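PDB 4WUI: N-(5'-phosphoribosyl)anthranilate isomerase from Jonesia denitrificans, which probably catalyses the isomerisation of N-(5-phospho-beta-D-ribosyl)anthranilate to 1-(2-carboxyphenylamino)-1-deoxy-D-ribulose 5-phosphate, the third step of tryptophan synthesis from chorismate. Local coordinates for residues 20-28 and 193-201; 136-144 and 162-170. One frame throughout, in Å; residues are numbered along the deposited sequence. Where two conformers were deposited one is given.

Contact 1. Residues 20-28 and 193-201; sequences AQAAHVDAI and IAAFVQAAR
R201 and V197, on the last helix of this (beta/alpha)8 TIM barrel, face the turn that joins helix 14-22 to strand 27-32, so the contact sets the final helix of the barrel beside the first. That turn is a Schellman motif: H24 has positive phi, and the amides of H24 and V25 bond back to the carbonyls of Q21 and A20. The reversal leaves the carbonyls of A23 and H24 within reach of one guanidinium. R201 is extended from CG to NE, which carries its two terminal nitrogens across to the turn. NH2 gives the straighter bond, 2.7 Å to H24 O at an N-H...O angle of 171°; the oxygen lies in the guanidinium plane, yet the nitrogen stands above the plane of the carbonyl. NH1 reaches A23 O at 2.9 Å with a more bent angle of 137°, its acceptor tilted out of the guanidinium plane. Two bonds from different nitrogens to successive carbonyls fix the rotation of the group. With an alanine here, A23 O and H24 O would probably lose these donors, and the water at D26 its partner on the helix.

Nearer the start of segment 193-201 the contact is apolar. V197 CG2 touches A23 CB at 3.9 Å and also meets V25 CG1, the two valine side chains crossing at about a right angle. V197 CG1, anti to the backbone N (chi1 173°), lies instead against A23 O. One helical turn earlier, I193 CG2 rests 4.2 Å from A20 CA. D26 OD2, which accepts a hydrogen bond from the backbone N of I6, is no direct salt-bridge partner of R201: a water donates to D26 OD2 at 2.6 Å and accepts from R201 NH2 at 2.8 Å.

Contact 2. Residues 136-144 and 162-170; sequences HTWDFAALA and NVADAITTT
W138 lays its indole against helix 163-170, with A166 beneath one face, and so pins the loop between strands 124-128 and 152-155 to the helix after the latter. In one of its two deposited conformers, D165 sets its carboxylate beside W138 CB, OD2 3.5 Å away, and the same oxygen accepts the W138 backbone N at 2.8 Å. That bond is nearly straight (168°), though the nitrogen meets OD2 from above the carboxylate plane. From CB the chain turns CG anti to the backbone N (chi1 179°), which sends the ring over the helix. CG and CD1 both lie close to A166 CA, whose CH-pi contact with the five-membered ring measures 3.7 Å to the centroid, almost along the ring normal. CD1 also approaches T169 OG1 at 3.2 Å. W138 CD2 lies 3.6 Å from A166 CB, with CE2 close behind, and CZ3 comes only loosely near N162 ND2, an amide held by T159 and G157. At the ring's edge NE1 donates to T170 OG1 at 3.1 Å, close to the indole plane but at a bent 143°.

The side chain of F140 crosses that of T169 at about a right angle, F140 CD2 lying 3.5 Å from T169 CB, while L143 packs on T170 CG2. T169 OG1 donates to D165 O, within the helix. A water links T170 OG1 to F140 O and A144 N.

Both W138 N-H groups thus reach side-chain oxygens, the backbone one in that D165 conformer, and the NE1 bond with A166 packing on the face probably restricts indole rotation.

Overall arrangement
From the N terminus, the chain passes through strand 5-8 and helix 14-22, and contact 1 begins in the turn leading to strand 27-32. It closes only when helix 190-204 returns to that turn, so its loop spans nearly the whole barrel. Contact 2 lies within this loop and closes a much shorter one, whose 17 intervening residues include strand 152-155; the two loops nest without crossing. Their centres are about 19 Å apart, but their helices touch: F196 and A199 pack on V163, and A200 packs on I167. Helix 163-170 thus joins the loop 136-144 to the final helix, which in turn meets the start of the barrel.

Contact 1. Residues 20-28 and 193-201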
loop_
_atom_site.group_PDB
_atom_site.type_symbol
_atom_site.label_atom_id
_atom_site.label_comp_id
_atom_site.label_asym_id
_atom_site.label_seq_id
_atom_site.Cartn_x
_atom_site.Cartn_y
_atom_site.Cartn_z
ATOM N N ALA A 20 0.725 5.954 12.965
ATOM C CA ALA A 20 -0.294 5.348 12.123
ATOM C C ALA A 20 -1.543 4.974 12.945
ATOM O O ALA A 20 -2.675 5.174 12.486
ATOM C CB ALA A 20 0.293 4.142 11.430
ATOM N N GLN A 21 -1.355 4.439 14.164
ATOM C CA GLN A 21 -2.483 4.099 15.041
ATOM C C GLN A 21 -3.192 5.377 15.486
ATOM O O GLN A 21 -4.416 5.409 15.576
ATOM C CB GLN A 21 -2.041 3.293 16.283
ATOM C CG GLN A 21 -1.418 1.881 16.022
ATOM C CD GLN A 21 -2.364 0.639 16.053
ATOM O OE1 GLN A 21 -1.863 -0.480 16.186
ATOM N NE2 GLN A 21 -3.674 0.812 15.861
ATOM N N ALA A 22 -2.436 6.425 15.808
ATOM C CA ALA A 22 -3.036 7.671 16.267
ATOM C C ALA A 22 -3.874 8.333 15.171
ATOM O O ALA A 22 -4.848 9.016 15.469
ATOM C CB ALA A 22 -1.971 8.625 16.781
ATOM N N ALA A 23 -3.475 8.154 13.922
ATOM C CA ALA A 23 -4.194 8.704 12.767
ATOM C C ALA A 23 -5.298 7.753 12.285
ATOM O O ALA A 23 -6.009 8.071 11.345
ATOM C CB ALA A 23 -3.232 8.956 11.643
ATOM N N HIS A 24 -5.445 6.591 12.904
ATOM C CA HIS A 24 -6.488 5.629 12.547
ATOM C C HIS A 24 -6.417 5.227 11.082
ATOM O O HIS A 24 -7.446 5.184 10.401
ATOM C CB HIS A 24 -7.868 6.146 12.957
ATOM C CG HIS A 24 -7.959 6.353 14.431
ATOM N ND1 HIS A 24 -7.630 7.534 15.057
ATOM C CD2 HIS A 24 -8.194 5.467 15.425
ATOM C CE1 HIS A 24 -7.769 7.400 16.368
ATOM N NE2 HIS A 24 -8.104 6.147 16.616
ATOM N N VAL A 25 -5.219 4.914 10.611
ATOM C CA VAL A 25 -5.090 4.351 9.272
ATOM C C VAL A 25 -5.762 2.984 9.213
ATOM O O VAL A 25 -6.047 2.343 10.216
ATOM C CB VAL A 25 -3.628 4.256 8.800
ATOM C CG1 VAL A 25 -2.918 5.622 8.847
ATOM C CG2 VAL A 25 -2.869 3.167 9.559
ATOM N N ASP A 26 -5.966 2.507 7.990
ATOM C CA ASP A 26 -6.577 1.209 7.774
ATOM C C ASP A 26 -5.614 0.065 7.598
ATOM O O ASP A 26 -5.978 -1.096 7.851
ATOM C CB ASP A 26 -7.523 1.283 6.586
ATOM C CG ASP A 26 -8.564 2.334 6.805
ATOM O OD1 ASP A 26 -9.315 2.243 7.774
ATOM O OD2 ASP A 26 -8.595 3.302 6.031
ATOM N N ALA A 27 -4.384 0.360 7.163
ATOM C CA ALA A 27 -3.391 -0.693 6.904
ATOM C C ALA A 27 -2.001 -0.145 7.090
ATOM O O ALA A 27 -1.741 1.048 6.843
ATOM C CB ALA A 27 -3.529 -1.275 5.497
ATOM N N ILE A 28 -1.105 -1.044 7.478
ATOM C CA ILE A 28 0.329 -0.778 7.583
ATOM C C ILE A 28 1.054 -1.855 6.804
ATOM O O ILE A 28 0.801 -3.059 7.009
ATOM C CB ILE A 28 0.822 -0.801 9.056
ATOM C CG1 ILE A 28 0.294 0.406 9.811
ATOM C CG2 ILE A 28 2.345 -0.882 9.103
ATOM C CD1 ILE A 28 0.487 0.335 11.353
ATOM N N ILE A 193 2.563 11.640 8.461
ATOM C CA ILE A 193 1.463 10.679 8.501
ATOM C C ILE A 193 0.183 11.359 8.932
ATOM O O ILE A 193 -0.867 11.192 8.313
ATOM C CB ILE A 193 1.823 9.470 9.416
ATOM C CG1 ILE A 193 2.913 8.600 8.748
ATOM C CG2 ILE A 193 0.594 8.634 9.736
ATOM C CD1 ILE A 193 3.515 7.571 9.686
ATOM N N ALA A 194 0.259 12.140 10.007
ATOM C CA ALA A 194 -0.911 12.837 10.500
ATOM C C ALA A 194 -1.466 13.795 9.446
ATOM O O ALA A 194 -2.680 13.873 9.207
ATOM C CB ALA A 194 -0.598 13.586 11.789
ATOM N N ALA A 195 -0.577 14.533 8.803
ATOM C CA ALA A 195 -0.983 15.515 7.784
ATOM C C ALA A 195 -1.628 14.817 6.584
ATOM O O ALA A 195 -2.618 15.306 6.024
ATOM C CB ALA A 195 0.210 16.327 7.337
ATOM N N PHE A 196 -1.051 13.702 6.161
ATOM C CA PHE A 196 -1.578 12.950 5.040
ATOM C C PHE A 196 -3.007 12.516 5.304
ATOM O O PHE A 196 -3.896 12.675 4.458
ATOM C CB PHE A 196 -0.701 11.720 4.779
ATOM C CG PHE A 196 -1.106 10.941 3.569
ATOM C CD1 PHE A 196 -0.622 11.296 2.319
ATOM C CD2 PHE A 196 -2.018 9.902 3.643
ATOM C CE1 PHE A 196 -0.993 10.600 1.193
ATOM C CE2 PHE A 196 -2.387 9.207 2.497
ATOM C CZ PHE A 196 -1.872 9.567 1.281
ATOM N N VAL A 197 -3.241 11.935 6.476
ATOM C CA VAL A 197 -4.552 11.443 6.814
ATOM C C VAL A 197 -5.548 12.610 6.915
ATOM O O VAL A 197 -6.694 12.508 6.462
ATOM C CB VAL A 197 -4.503 10.567 8.056
ATOM C CG1 VAL A 197 -5.889 10.190 8.502
ATOM C CG2 VAL A 197 -3.646 9.321 7.793
ATOM N N GLN A 198 -5.127 13.718 7.527
ATOM C CA GLN A 198 -5.998 14.878 7.626
ATOM C C GLN A 198 -6.405 15.358 6.239
ATOM O O GLN A 198 -7.575 15.628 5.975
ATOM C CB GLN A 198 -5.311 15.999 8.382
ATOM C CG GLN A 198 -6.172 17.239 8.496
ATOM C CD GLN A 198 -5.502 18.296 9.329
ATOM O OE1 GLN A 198 -5.144 18.046 10.476
ATOM N NE2 GLN A 198 -5.335 19.480 8.774
ATOM N N ALA A 199 -5.454 15.494 5.346
ATOM C CA ALA A 199 -5.730 15.959 3.996
ATOM C C ALA A 199 -6.669 14.996 3.264
ATOM O O ALA A 199 -7.619 15.418 2.579
ATOM C CB ALA A 199 -4.437 16.134 3.208
ATOM N N ALA A 200 -6.412 13.697 3.399
ATOM C CA ALA A 200 -7.172 12.679 2.677
ATOM C C ALA A 200 -8.622 12.627 3.199
ATOM O O ALA A 200 -9.568 12.550 2.414
ATOM C CB ALA A 200 -6.504 11.338 2.819
ATOM N N ARG A 201 -8.803 12.620 4.515
ATOM C CA ARG A 201 -10.134 12.512 5.100
ATOM C C ARG A 201 -10.917 13.793 4.998
ATOM O O ARG A 201 -12.151 13.787 5.070
ATOM C CB ARG A 201 -10.049 12.100 6.548
ATOM C CG ARG A 201 -9.701 10.683 6.625
ATOM C CD ARG A 201 -9.968 10.118 7.998
ATOM N NE ARG A 201 -9.644 8.710 7.946
ATOM C CZ ARG A 201 -8.927 8.060 8.848
ATOM N NH1 ARG A 201 -8.476 8.635 9.981
ATOM N NH2 ARG A 201 -8.688 6.786 8.615
HETATM O O HOH W 1 -9.793 5.583 6.330
#

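Contact 2. Residues 136-144 and 162-170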
loop_
_atom_site.group_PDB
_atom_site.type_symbol
_atom_site.label_atom_id
_atom_site.label_comp_id
_atom_site.label_asym_id
_atom_site.label_seq_id
_atom_site.Cartn_x
_atom_site.Cartn_y
_atom_site.Cartn_z
ATOM N N HIS A 136 1.937 20.648 -11.104
ATOM C CA HIS A 136 1.391 21.462 -10.011
ATOM C C HIS A 136 0.084 20.889 -9.492
ATOM O O HIS A 136 -0.256 21.043 -8.306
ATOM C CB HIS A 136 1.146 22.900 -10.487
ATOM C CG HIS A 136 2.386 23.727 -10.590
ATOM N ND1 HIS A 136 3.623 23.276 -10.179
ATOM C CD2 HIS A 136 2.572 24.989 -11.037
ATOM C CE1 HIS A 136 4.523 24.220 -10.389
ATOM N NE2 HIS A 136 3.910 25.270 -10.908
ATOM N N THR A 137 -0.680 20.263 -10.391
ATOM C CA THR A 137 -1.932 19.643 -10.015
ATOM C C THR A 137 -1.962 18.188 -10.498
ATOM O O THR A 137 -1.262 17.834 -11.447
ATOM C CB THR A 137 -3.165 20.454 -10.550
ATOM O OG1 THR A 137 -3.181 20.449 -11.984
ATOM C CG2 THR A 137 -3.140 21.909 -10.051
ATOM N N TRP A 138 -2.777 17.367 -9.839
ATOM C CA TRP A 138 -2.813 15.927 -10.057
ATOM C C TRP A 138 -3.339 15.610 -11.456
ATOM O O TRP A 138 -4.412 16.095 -11.834
ATOM C CB TRP A 138 -3.709 15.285 -9.008
ATOM C CG TRP A 138 -3.843 13.817 -9.144
ATOM C CD1 TRP A 138 -4.940 13.138 -9.654
ATOM C CD2 TRP A 138 -2.888 12.819 -8.790
ATOM N NE1 TRP A 138 -4.707 11.794 -9.624
ATOM C CE2 TRP A 138 -3.461 11.562 -9.087
ATOM C CE3 TRP A 138 -1.610 12.857 -8.214
ATOM C CZ2 TRP A 138 -2.776 10.361 -8.845
ATOM C CZ3 TRP A 138 -0.945 11.664 -7.958
ATOM C CH2 TRP A 138 -1.525 10.443 -8.283
ATOM N N ASP A 139 -2.629 14.768 -12.212
ATOM C CA ASP A 139 -3.011 14.481 -13.582
ATOM C C ASP A 139 -4.067 13.386 -13.595
ATOM O O ASP A 139 -3.763 12.212 -13.847
ATOM C CB ASP A 139 -1.814 14.099 -14.433
ATOM C CG ASP A 139 -2.187 13.948 -15.892
ATOM O OD1 ASP A 139 -3.363 14.182 -16.273
ATOM O OD2 ASP A 139 -1.280 13.618 -16.655
ATOM N N PHE A 140 -5.314 13.762 -13.345
ATOM C CA PHE A 140 -6.365 12.765 -13.252
ATOM C C PHE A 140 -6.630 12.088 -14.592
ATOM O O PHE A 140 -7.212 10.992 -14.619
ATOM C CB PHE A 140 -7.639 13.274 -12.588
ATOM C CG PHE A 140 -8.347 14.423 -13.283
ATOM C CD1 PHE A 140 -9.335 14.170 -14.248
ATOM C CD2 PHE A 140 -8.127 15.734 -12.882
ATOM C CE1 PHE A 140 -10.052 15.228 -14.790
ATOM C CE2 PHE A 140 -8.854 16.789 -13.427
ATOM C CZ PHE A 140 -9.814 16.533 -14.392
ATOM N N ALA A 141 -6.175 12.669 -15.700
ATOM C CA ALA A 141 -6.300 12.027 -16.991
ATOM C C ALA A 141 -5.522 10.740 -17.085
ATOM O O ALA A 141 -5.834 9.890 -17.927
ATOM C CB ALA A 141 -5.886 12.936 -18.093
ATOM N N ALA A 142 -4.477 10.585 -16.267
ATOM C CA ALA A 142 -3.655 9.376 -16.293
ATOM C C ALA A 142 -4.394 8.149 -15.739
ATOM O O ALA A 142 -3.941 7.012 -15.953
ATOM C CB ALA A 142 -2.370 9.603 -15.530
ATOM N N LEU A 143 -5.475 8.373 -14.987
ATOM C CA LEU A 143 -6.251 7.281 -14.384
ATOM C C LEU A 143 -7.540 7.214 -15.231
ATOM O O LEU A 143 -7.528 6.591 -16.291
ATOM C CB LEU A 143 -6.477 7.510 -12.883
ATOM C CG LEU A 143 -5.354 7.124 -11.890
ATOM C CD1 LEU A 143 -5.035 5.658 -11.915
ATOM C CD2 LEU A 143 -4.124 7.947 -12.113
ATOM N N ALA A 144 -8.602 7.896 -14.799
ATOM C CA ALA A 144 -9.772 8.164 -15.642
ATOM C C ALA A 144 -10.400 6.842 -16.096
ATOM O O ALA A 144 -10.801 6.059 -15.235
ATOM C CB ALA A 144 -9.390 9.143 -16.768
ATOM N N ASN A 162 -0.425 16.633 -2.231
ATOM C CA ASN A 162 -1.221 16.311 -3.412
ATOM C C ASN A 162 -2.406 15.383 -3.164
ATOM O O ASN A 162 -3.203 15.162 -4.072
ATOM C CB ASN A 162 -0.370 15.776 -4.575
ATOM C CG ASN A 162 0.284 14.461 -4.281
ATOM O OD1 ASN A 162 -0.157 13.739 -3.423
ATOM N ND2 ASN A 162 1.362 14.151 -5.015
ATOM N N VAL A 163 -2.557 14.842 -1.957
ATOM C CA VAL A 163 -3.509 13.763 -1.805
ATOM C C VAL A 163 -4.951 14.259 -1.876
ATOM O O VAL A 163 -5.807 13.536 -2.390
ATOM C CB VAL A 163 -3.256 12.922 -0.534
ATOM C CG1 VAL A 163 -3.487 13.715 0.741
ATOM C CG2 VAL A 163 -4.094 11.663 -0.568
ATOM N N ALA A 164 -5.254 15.458 -1.361
ATOM C CA ALA A 164 -6.633 15.934 -1.459
ATOM C C ALA A 164 -7.043 16.069 -2.936
ATOM O O ALA A 164 -8.141 15.688 -3.326
ATOM C CB ALA A 164 -6.833 17.242 -0.708
ATOM N N ASP A 165 -6.159 16.647 -3.737
ATOM C CA ASP A 165 -6.368 16.808 -5.175
ATOM C C ASP A 165 -6.569 15.429 -5.814
ATOM O O ASP A 165 -7.555 15.203 -6.527
ATOM C CB ASP A 165 -5.138 17.541 -5.722
ATOM C CG ASP A 165 -5.258 17.981 -7.180
ATOM O OD1 ASP A 165 -6.326 17.854 -7.821
ATOM O OD2 ASP A 165 -4.222 18.498 -7.670
ATOM N N ALA A 166 -5.657 14.491 -5.538
ATOM C CA ALA A 166 -5.744 13.167 -6.108
ATOM C C ALA A 166 -7.066 12.477 -5.766
ATOM O O ALA A 166 -7.734 11.897 -6.630
ATOM C CB ALA A 166 -4.579 12.272 -5.642
ATOM N N ILE A 167 -7.463 12.519 -4.493
ATOM C CA ILE A 167 -8.705 11.854 -4.078
ATOM C C ILE A 167 -9.916 12.553 -4.672
ATOM O O ILE A 167 -10.856 11.910 -5.099
ATOM C CB ILE A 167 -8.797 11.769 -2.544
ATOM C CG1 ILE A 167 -7.764 10.724 -2.042
ATOM C CG2 ILE A 167 -10.224 11.400 -2.080
ATOM C CD1 ILE A 167 -7.652 10.688 -0.541
ATOM N N THR A 168 -9.915 13.877 -4.670
ATOM C CA THR A 168 -11.069 14.615 -5.192
ATOM C C THR A 168 -11.310 14.306 -6.662
ATOM O O THR A 168 -12.444 14.105 -7.101
ATOM C CB THR A 168 -10.854 16.131 -4.982
ATOM O OG1 THR A 168 -10.796 16.435 -3.585
ATOM C CG2 THR A 168 -11.980 16.941 -5.579
ATOM N N THR A 169 -10.228 14.274 -7.433
ATOM C CA THR A 169 -10.325 14.149 -8.882
ATOM C C THR A 169 -10.440 12.712 -9.367
ATOM O O THR A 169 -11.105 12.471 -10.364
ATOM C CB THR A 169 -9.191 14.870 -9.621
ATOM O OG1 THR A 169 -7.931 14.270 -9.291
ATOM C CG2 THR A 169 -9.184 16.367 -9.312
ATOM N N THR A 170 -9.792 11.774 -8.678
ATOM C CA THR A 170 -9.735 10.394 -9.103
ATOM C C THR A 170 -10.697 9.466 -8.319
ATOM O O THR A 170 -11.037 8.393 -8.804
ATOM C CB THR A 170 -8.255 9.885 -9.065
ATOM O OG1 THR A 170 -7.524 10.565 -10.101
ATOM C CG2 THR A 170 -8.104 8.442 -9.339
HETATM O O HOH W 2 -8.965 9.855 -12.745
#